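Local coordinates for orotidine 5'-phosphate decarboxylase (Streptomyces avermitilis, PDB 3V75), which probably catalyses the decarboxylation of orotidine 5'-phosphate to UMP, the last step of de novo UMP biosynthesis, at residues A[125-130]-A[158-163]; A[121-126]-A[150-155]. One frame throughout, in Å; residues are numbered along the deposited sequence.

Contact 1. Residues A[125-130]-A[158-163]; sequences STMAAY and RPAVEL
Residues 125-130 and 158-163 are short helical segments that run side by side at 38° between their N-to-C directions, with axes 8.0 Å apart at closest approach and Ala128 nearest Pro159 in the backbone register. The side chains meet through apolar groups, and no hydrogen bond joins the segments. Met127 and Pro159 are covered about equally and carry the contact. Pro159 meets two consecutive residues of the facing helix: its CB, CG and CD lie against Met127 and Ala128. Pro159 CB sits 3.8 Å from Ala128 N and 4.0 Å from Ala128 CB. The other end of the ring meets selenomethionine Met127, whose CG lies 4.0 Å from Pro159 CD and whose CB lies 4.1 Å from Pro159 CG. The two side chains cross at about a right angle.

Met127 CG stands anti to the backbone N (chi1 -173°), and the chain then bends at chi2 and chi3. This path carries the terminal methyl past the proline to the next residue of helix 158-167. There Met127 CE approaches Ala160 CB at 4.2 Å. The small methyl of Ala160 also packs on Leu171 of strand 170-176, so the inner side of the contact is closed by the barrel. Met127 and Ala160 are buried, while Ala128 and Pro159 remain partly open. On another side of helix 124-134, Ala129 packs on Phe88 of the second subunit. The arrangement is that of consecutive outer helices in a TIM barrel, here the helices that follow strands 113-120 and 145-148.

Contact 2. Residues A[121-126]-A[150-155]; sequences GDIGST and PYLGYG
Leu152 CD1 makes the closest approaches between residues 121-126 and 150-155. This one methyl touches both backbone and side chain of the facing loop. It lies 3.6 Å from Asp122 CA and 3.9 Å from Gly121 O. It also meets the Ile123 side chain, 3.8 Å from CG1 and 4.0 Å from CD1. The two side chains cross at about a right angle. Leu152 CG is anti to the carbonyl carbon (chi1 -57°), and an extended chi2 of 172° then sends CD1 outward to the other loop. Ile123 CG1 is likewise anti to its own carbonyl carbon, which places that branch beside the leucine.

Next come the bonds that shape each loop. A type I beta turn from Pro150 to Gly153, closed by Gly153 N to Pro150 O at 2.9 Å, holds Leu152 at its third position. In the facing loop, Asp122 OD1 accepts the N-H of Ile123 at 2.7 Å through its anti lone pair, in a bent bond of 141°. Its other oxygen, OD2, forms a salt bridge with Lys119 of the second subunit. By prediction that lysine is the proton donor, so the loop would contribute to the neighbour's active site, as in related decarboxylases of this dimeric family. Leu152 O also accepts a hydrogen bond from ND2 of Asn179 of the second subunit.

Around this, residues 121-126 lead from strand 113-120 into helix 124-134. Residues 150-155 follow strand 145-148 and lead to helix 158-167, with Pro150 packed on strand 170-176 and on Met200 of helix 196-207.

From the N terminus, the chain leaves strand 113-120, passes through the loop that begins at Gly121 and runs on into the helix that carries Ser125 and Thr126. It then returns through strand 145-148 to residues 150-155, where contact 2 closes the excursion. Helix 158-167 follows and closes contact 1. Contact 2 both starts and closes earlier than contact 1, so the two interleave rather than nest; their first segments share Ser125 and Thr126. Their centres are about 8 Å apart. They also meet directly: Met127 CB packs on Asp122 O, and Pro159 CG on Gly124 O. Contact 2 joins two loops after consecutive strands; contact 1 joins the helices behind them. Both reach the second subunit.

Contact 1. Residues A[125-130]-A[158-163]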
ATOM      1  N   SER A 125      12.460  -2.967  -7.857  1.00  9.41           N
ATOM      2  CA  SER A 125      12.278  -4.369  -7.487  1.00  8.28           C
ATOM      3  C   SER A 125      11.287  -4.513  -6.353  1.00  8.63           C
ATOM      4  O   SER A 125      10.794  -5.619  -6.105  1.00  9.10           O
ATOM      5  CB  SER A 125      13.603  -5.057  -7.167  1.00 14.25           C
ATOM      6  OG  SER A 125      14.200  -4.461  -6.033  1.00 17.93           O
ATOM      7  N   THR A 126      11.005  -3.425  -5.631  1.00  8.40           N
ATOM      8  CA  THR A 126       9.990  -3.523  -4.580  1.00  7.52           C
ATOM      9  C   THR A 126       8.593  -3.584  -5.199  1.00  6.66           C
ATOM     10  O   THR A 126       7.761  -4.384  -4.795  1.00  6.42           O
ATOM     11  CB  THR A 126      10.064  -2.325  -3.604  1.00  5.82           C
ATOM     12  OG1 THR A 126      11.394  -2.221  -3.094  1.00  9.99           O
ATOM     13  CG2 THR A 126       9.095  -2.559  -2.441  1.00  7.51           C
HETATM   14  N   MSE A 127       8.385  -2.765  -6.224  1.00  5.78           N
HETATM   15  CA  MSE A 127       7.170  -2.824  -7.021  1.00  4.94           C
HETATM   16  C   MSE A 127       7.048  -4.196  -7.678  1.00  6.39           C
HETATM   17  O   MSE A 127       5.963  -4.775  -7.719  1.00  6.47           O
HETATM   18  CB  MSE A 127       7.172  -1.726  -8.087  1.00  6.50           C
HETATM   19  CG  MSE A 127       5.864  -1.602  -8.852  1.00  5.90           C
HETATM   20 SE   MSE A 127       4.425  -0.858  -7.768  0.80 13.92          SE
HETATM   21  CE  MSE A 127       3.612  -2.523  -7.161  1.00 21.16           C
ATOM     22  N   ALA A 128       8.163  -4.718  -8.187  1.00  6.84           N
ATOM     23  CA  ALA A 128       8.157  -6.050  -8.781  1.00  7.34           C
ATOM     24  C   ALA A 128       7.745  -7.110  -7.769  1.00  7.30           C
ATOM     25  O   ALA A 128       7.052  -8.071  -8.104  1.00  7.68           O
ATOM     26  CB  ALA A 128       9.539  -6.367  -9.356  1.00  8.20           C
ATOM     27  N   ALA A 129       8.208  -6.970  -6.527  1.00  6.80           N
ATOM     28  CA  ALA A 129       7.868  -7.927  -5.493  1.00  7.25           C
ATOM     29  C   ALA A 129       6.365  -7.887  -5.150  1.00  6.37           C
ATOM     30  O   ALA A 129       5.756  -8.930  -4.950  1.00  6.07           O
ATOM     31  CB  ALA A 129       8.738  -7.687  -4.235  1.00  7.89           C
ATOM     32  N   TYR A 130       5.754  -6.699  -5.100  1.00  5.22           N
ATOM     33  CA  TYR A 130       4.298  -6.658  -4.960  1.00  5.12           C
ATOM     34  C   TYR A 130       3.598  -7.330  -6.139  1.00  6.82           C
ATOM     35  O   TYR A 130       2.589  -8.046  -5.976  1.00  6.68           O
ATOM     36  CB  TYR A 130       3.824  -5.217  -4.897  1.00  7.48           C
ATOM     37  CG  TYR A 130       3.946  -4.554  -3.539  1.00  4.43           C
ATOM     38  CD1 TYR A 130       3.467  -5.197  -2.385  1.00  4.86           C
ATOM     39  CD2 TYR A 130       4.461  -3.253  -3.423  1.00  5.86           C
ATOM     40  CE1 TYR A 130       3.513  -4.568  -1.134  1.00  5.34           C
ATOM     41  CE2 TYR A 130       4.522  -2.605  -2.184  1.00  5.46           C
ATOM     42  CZ  TYR A 130       4.043  -3.276  -1.044  1.00  6.99           C
ATOM     43  OH  TYR A 130       4.088  -2.644   0.191  1.00  6.35           O
ATOM     44  N   ARG A 158       5.635   0.462 -13.632  1.00  7.59           N
ATOM     45  CA  ARG A 158       6.004  -0.353 -14.788  1.00  8.75           C
ATOM     46  C   ARG A 158       6.225  -1.858 -14.494  1.00  9.85           C
ATOM     47  O   ARG A 158       5.753  -2.706 -15.255  1.00  9.29           O
ATOM     48  CB  ARG A 158       7.222   0.240 -15.499  1.00  9.79           C
ATOM     49  CG  ARG A 158       7.545  -0.524 -16.801  1.00 15.49           C
ATOM     50  CD  ARG A 158       8.679   0.168 -17.589  1.00 25.77           C
ATOM     51  NE  ARG A 158       9.844   0.348 -16.735  1.00 39.94           N
ATOM     52  CZ  ARG A 158      11.108   0.373 -17.169  1.00 44.73           C
ATOM     53  NH1 ARG A 158      11.377   0.211 -18.493  1.00 45.47           N
ATOM     54  NH2 ARG A 158      12.103   0.516 -16.275  1.00 43.67           N
ATOM     55  N   PRO A 159       6.935  -2.208 -13.405  1.00  9.35           N
ATOM     56  CA  PRO A 159       7.100  -3.666 -13.186  1.00  9.35           C
ATOM     57  C   PRO A 159       5.768  -4.396 -13.015  1.00  9.57           C
ATOM     58  O   PRO A 159       5.648  -5.570 -13.433  1.00 10.47           O
ATOM     59  CB  PRO A 159       7.938  -3.747 -11.884  1.00 10.17           C
ATOM     60  CG  PRO A 159       8.702  -2.415 -11.863  1.00 11.42           C
ATOM     61  CD  PRO A 159       7.709  -1.407 -12.435  1.00  9.21           C
ATOM     62  N   ALA A 160       4.790  -3.753 -12.389  1.00  7.27           N
ATOM     63  CA  ALA A 160       3.471  -4.371 -12.214  1.00  6.76           C
ATOM     64  C   ALA A 160       2.696  -4.403 -13.535  1.00  7.51           C
ATOM     65  O   ALA A 160       2.016  -5.397 -13.825  1.00  8.40           O
ATOM     66  CB  ALA A 160       2.663  -3.609 -11.158  1.00  9.39           C
ATOM     67  N   VAL A 161       2.775  -3.336 -14.343  1.00  7.32           N
ATOM     68  CA  VAL A 161       2.151  -3.343 -15.672  1.00  7.06           C
ATOM     69  C   VAL A 161       2.690  -4.494 -16.513  1.00  9.08           C
ATOM     70  O   VAL A 161       1.915  -5.255 -17.120  1.00  9.50           O
ATOM     71  CB  VAL A 161       2.395  -1.996 -16.436  1.00  8.17           C
ATOM     72  CG1 VAL A 161       1.873  -2.074 -17.883  1.00 11.52           C
ATOM     73  CG2 VAL A 161       1.731  -0.813 -15.692  1.00  8.28           C
ATOM     74  N   GLU A 162       4.014  -4.644 -16.558  1.00  8.10           N
ATOM     75  CA  GLU A 162       4.603  -5.668 -17.416  1.00  8.92           C
ATOM     76  C   GLU A 162       4.216  -7.067 -16.956  1.00 11.71           C
ATOM     77  O   GLU A 162       3.903  -7.946 -17.764  1.00 10.67           O
ATOM     78  CB  GLU A 162       6.134  -5.542 -17.438  1.00 10.65           C
ATOM     79  CG  GLU A 162       6.635  -4.291 -18.140  1.00 18.45           C
ATOM     80  CD  GLU A 162       8.171  -4.085 -17.918  1.00 27.33           C
ATOM     81  OE1 GLU A 162       8.793  -4.796 -17.066  1.00 32.34           O
ATOM     82  OE2 GLU A 162       8.762  -3.172 -18.567  1.00 32.04           O
ATOM     83  N   LEU A 163       4.271  -7.302 -15.649  1.00  8.88           N
ATOM     84  CA  LEU A 163       3.952  -8.649 -15.163  1.00  9.47           C
ATOM     85  C   LEU A 163       2.471  -8.948 -15.337  1.00  9.69           C
ATOM     86  O   LEU A 163       2.101 -10.074 -15.701  1.00 11.27           O
ATOM     87  CB  LEU A 163       4.373  -8.807 -13.701  1.00 11.21           C
ATOM     88  CG  LEU A 163       4.149 -10.220 -13.172  1.00 18.43           C
ATOM     89  CD1 LEU A 163       4.723 -11.324 -14.134  1.00 23.84           C
ATOM     90  CD2 LEU A 163       4.711 -10.377 -11.731  1.00 20.04           C
TER

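Contact 2. Residues A[121-126]-A[150-155]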
ATOM      1  N   GLY A 121       1.985   0.498  -3.808  1.00  4.68           N
ATOM      2  CA  GLY A 121       2.726   1.409  -4.668  1.00  6.10           C
ATOM      3  C   GLY A 121       4.132   1.585  -4.129  1.00  5.84           C
ATOM      4  O   GLY A 121       4.309   2.094  -3.015  1.00  7.29           O
ATOM      5  N   ASP A 122       5.126   1.157  -4.907  1.00  5.39           N
ATOM      6  CA  ASP A 122       6.522   1.298  -4.502  1.00  5.66           C
ATOM      7  C   ASP A 122       7.389   1.357  -5.782  1.00  8.68           C
ATOM      8  O   ASP A 122       6.855   1.561  -6.883  1.00  7.37           O
ATOM      9  CB  ASP A 122       6.929   0.147  -3.565  1.00  5.33           C
ATOM     10  CG  ASP A 122       7.962   0.567  -2.517  1.00  6.05           C
ATOM     11  OD1 ASP A 122       8.985   1.202  -2.907  1.00  8.80           O
ATOM     12  OD2 ASP A 122       7.747   0.293  -1.311  1.00  5.75           O
ATOM     13  N   ILE A 123       8.700   1.179  -5.642  1.00  9.02           N
ATOM     14  CA  ILE A 123       9.635   1.469  -6.726  1.00  8.15           C
ATOM     15  C   ILE A 123      10.438   0.224  -7.097  1.00  9.33           C
ATOM     16  O   ILE A 123      10.813  -0.578  -6.216  1.00  9.75           O
ATOM     17  CB  ILE A 123      10.618   2.549  -6.191  1.00 10.47           C
ATOM     18  CG1 ILE A 123       9.883   3.911  -6.141  1.00 18.28           C
ATOM     19  CG2 ILE A 123      11.914   2.636  -6.929  1.00 19.65           C
ATOM     20  CD1 ILE A 123      10.556   4.824  -5.025  1.00 25.65           C
ATOM     21  N   GLY A 124      10.693   0.043  -8.401  1.00  8.01           N
ATOM     22  CA  GLY A 124      11.714  -0.895  -8.835  1.00  7.25           C
ATOM     23  C   GLY A 124      11.443  -2.305  -8.394  1.00  8.59           C
ATOM     24  O   GLY A 124      10.298  -2.801  -8.527  1.00  9.11           O
ATOM     25  N   SER A 125      12.460  -2.967  -7.857  1.00  9.41           N
ATOM     26  CA  SER A 125      12.278  -4.369  -7.487  1.00  8.28           C
ATOM     27  C   SER A 125      11.287  -4.513  -6.353  1.00  8.63           C
ATOM     28  O   SER A 125      10.794  -5.619  -6.105  1.00  9.10           O
ATOM     29  CB  SER A 125      13.603  -5.057  -7.167  1.00 14.25           C
ATOM     30  OG  SER A 125      14.200  -4.461  -6.033  1.00 17.93           O
ATOM     31  N   THR A 126      11.005  -3.425  -5.631  1.00  8.40           N
ATOM     32  CA  THR A 126       9.990  -3.523  -4.580  1.00  7.52           C
ATOM     33  C   THR A 126       8.593  -3.584  -5.199  1.00  6.66           C
ATOM     34  O   THR A 126       7.761  -4.384  -4.795  1.00  6.42           O
ATOM     35  CB  THR A 126      10.064  -2.325  -3.604  1.00  5.82           C
ATOM     36  OG1 THR A 126      11.394  -2.221  -3.094  1.00  9.99           O
ATOM     37  CG2 THR A 126       9.095  -2.559  -2.441  1.00  7.51           C
ATOM     38  N   PRO A 150      -0.560   5.605  -7.418  1.00  8.79           N
ATOM     39  CA  PRO A 150       0.522   6.149  -8.258  1.00  9.67           C
ATOM     40  C   PRO A 150       1.191   7.370  -7.652  1.00  6.26           C
ATOM     41  O   PRO A 150       1.688   8.187  -8.452  1.00  6.66           O
ATOM     42  CB  PRO A 150      -0.204   6.512  -9.528  1.00 10.85           C
ATOM     43  CG  PRO A 150      -1.566   7.047  -8.988  1.00  5.88           C
ATOM     44  CD  PRO A 150      -1.883   6.146  -7.801  1.00  6.49           C
ATOM     45  N   TYR A 151       1.282   7.512  -6.338  1.00  6.63           N
ATOM     46  CA  TYR A 151       1.923   8.679  -5.741  1.00  7.61           C
ATOM     47  C   TYR A 151       3.391   8.835  -6.224  1.00  7.33           C
ATOM     48  O   TYR A 151       3.922   9.946  -6.323  1.00  7.68           O
ATOM     49  CB  TYR A 151       1.850   8.661  -4.182  1.00 10.03           C
ATOM     50  CG  TYR A 151       2.379   9.901  -3.528  1.00 10.42           C
ATOM     51  CD1 TYR A 151       1.558  11.081  -3.378  1.00 11.17           C
ATOM     52  CD2 TYR A 151       3.694  10.003  -3.081  1.00  9.99           C
ATOM     53  CE1 TYR A 151       2.057  12.236  -2.793  1.00 13.30           C
ATOM     54  CE2 TYR A 151       4.209  11.166  -2.517  1.00 12.75           C
ATOM     55  CZ  TYR A 151       3.352  12.328  -2.321  1.00 15.68           C
ATOM     56  OH  TYR A 151       3.904  13.493  -1.795  1.00 19.46           O
ATOM     57  N   LEU A 152       4.045   7.697  -6.478  1.00  5.20           N
ATOM     58  CA  LEU A 152       5.458   7.715  -6.892  1.00  4.58           C
ATOM     59  C   LEU A 152       5.603   7.897  -8.416  1.00  4.15           C
ATOM     60  O   LEU A 152       6.733   7.950  -8.935  1.00  5.08           O
ATOM     61  CB  LEU A 152       6.162   6.442  -6.401  1.00  5.60           C
ATOM     62  CG  LEU A 152       6.065   6.267  -4.893  1.00  5.85           C
ATOM     63  CD1 LEU A 152       6.589   4.899  -4.458  1.00 10.46           C
ATOM     64  CD2 LEU A 152       6.861   7.346  -4.167  1.00 10.33           C
ATOM     65  N   GLY A 153       4.478   8.055  -9.122  1.00  5.60           N
ATOM     66  CA  GLY A 153       4.472   8.372 -10.536  1.00  4.95           C
ATOM     67  C   GLY A 153       4.026   7.176 -11.360  1.00  5.68           C
ATOM     68  O   GLY A 153       4.332   6.035 -11.013  1.00  6.59           O
ATOM     69  N   TYR A 154       3.323   7.421 -12.458  1.00  5.53           N
ATOM     70  CA  TYR A 154       2.817   6.315 -13.275  1.00  6.29           C
ATOM     71  C   TYR A 154       3.961   5.347 -13.710  1.00  6.20           C
ATOM     72  O   TYR A 154       3.802   4.116 -13.694  1.00  6.54           O
ATOM     73  CB  TYR A 154       2.032   6.837 -14.486  1.00  5.37           C
ATOM     74  CG  TYR A 154       1.403   5.712 -15.276  1.00  5.23           C
ATOM     75  CD1 TYR A 154       0.149   5.201 -14.902  1.00  7.70           C
ATOM     76  CD2 TYR A 154       2.069   5.123 -16.349  1.00  6.31           C
ATOM     77  CE1 TYR A 154      -0.428   4.155 -15.600  1.00  5.99           C
ATOM     78  CE2 TYR A 154       1.501   4.071 -17.055  1.00  6.74           C
ATOM     79  CZ  TYR A 154       0.252   3.597 -16.671  1.00  7.81           C
ATOM     80  OH  TYR A 154      -0.356   2.562 -17.351  1.00  8.43           O
ATOM     81  N   GLY A 155       5.104   5.917 -14.081  1.00  5.41           N
ATOM     82  CA  GLY A 155       6.193   5.093 -14.588  1.00  5.89           C
ATOM     83  C   GLY A 155       6.715   4.181 -13.518  1.00  5.84           C
ATOM     84  O   GLY A 155       7.309   3.141 -13.854  1.00  8.10           O
TER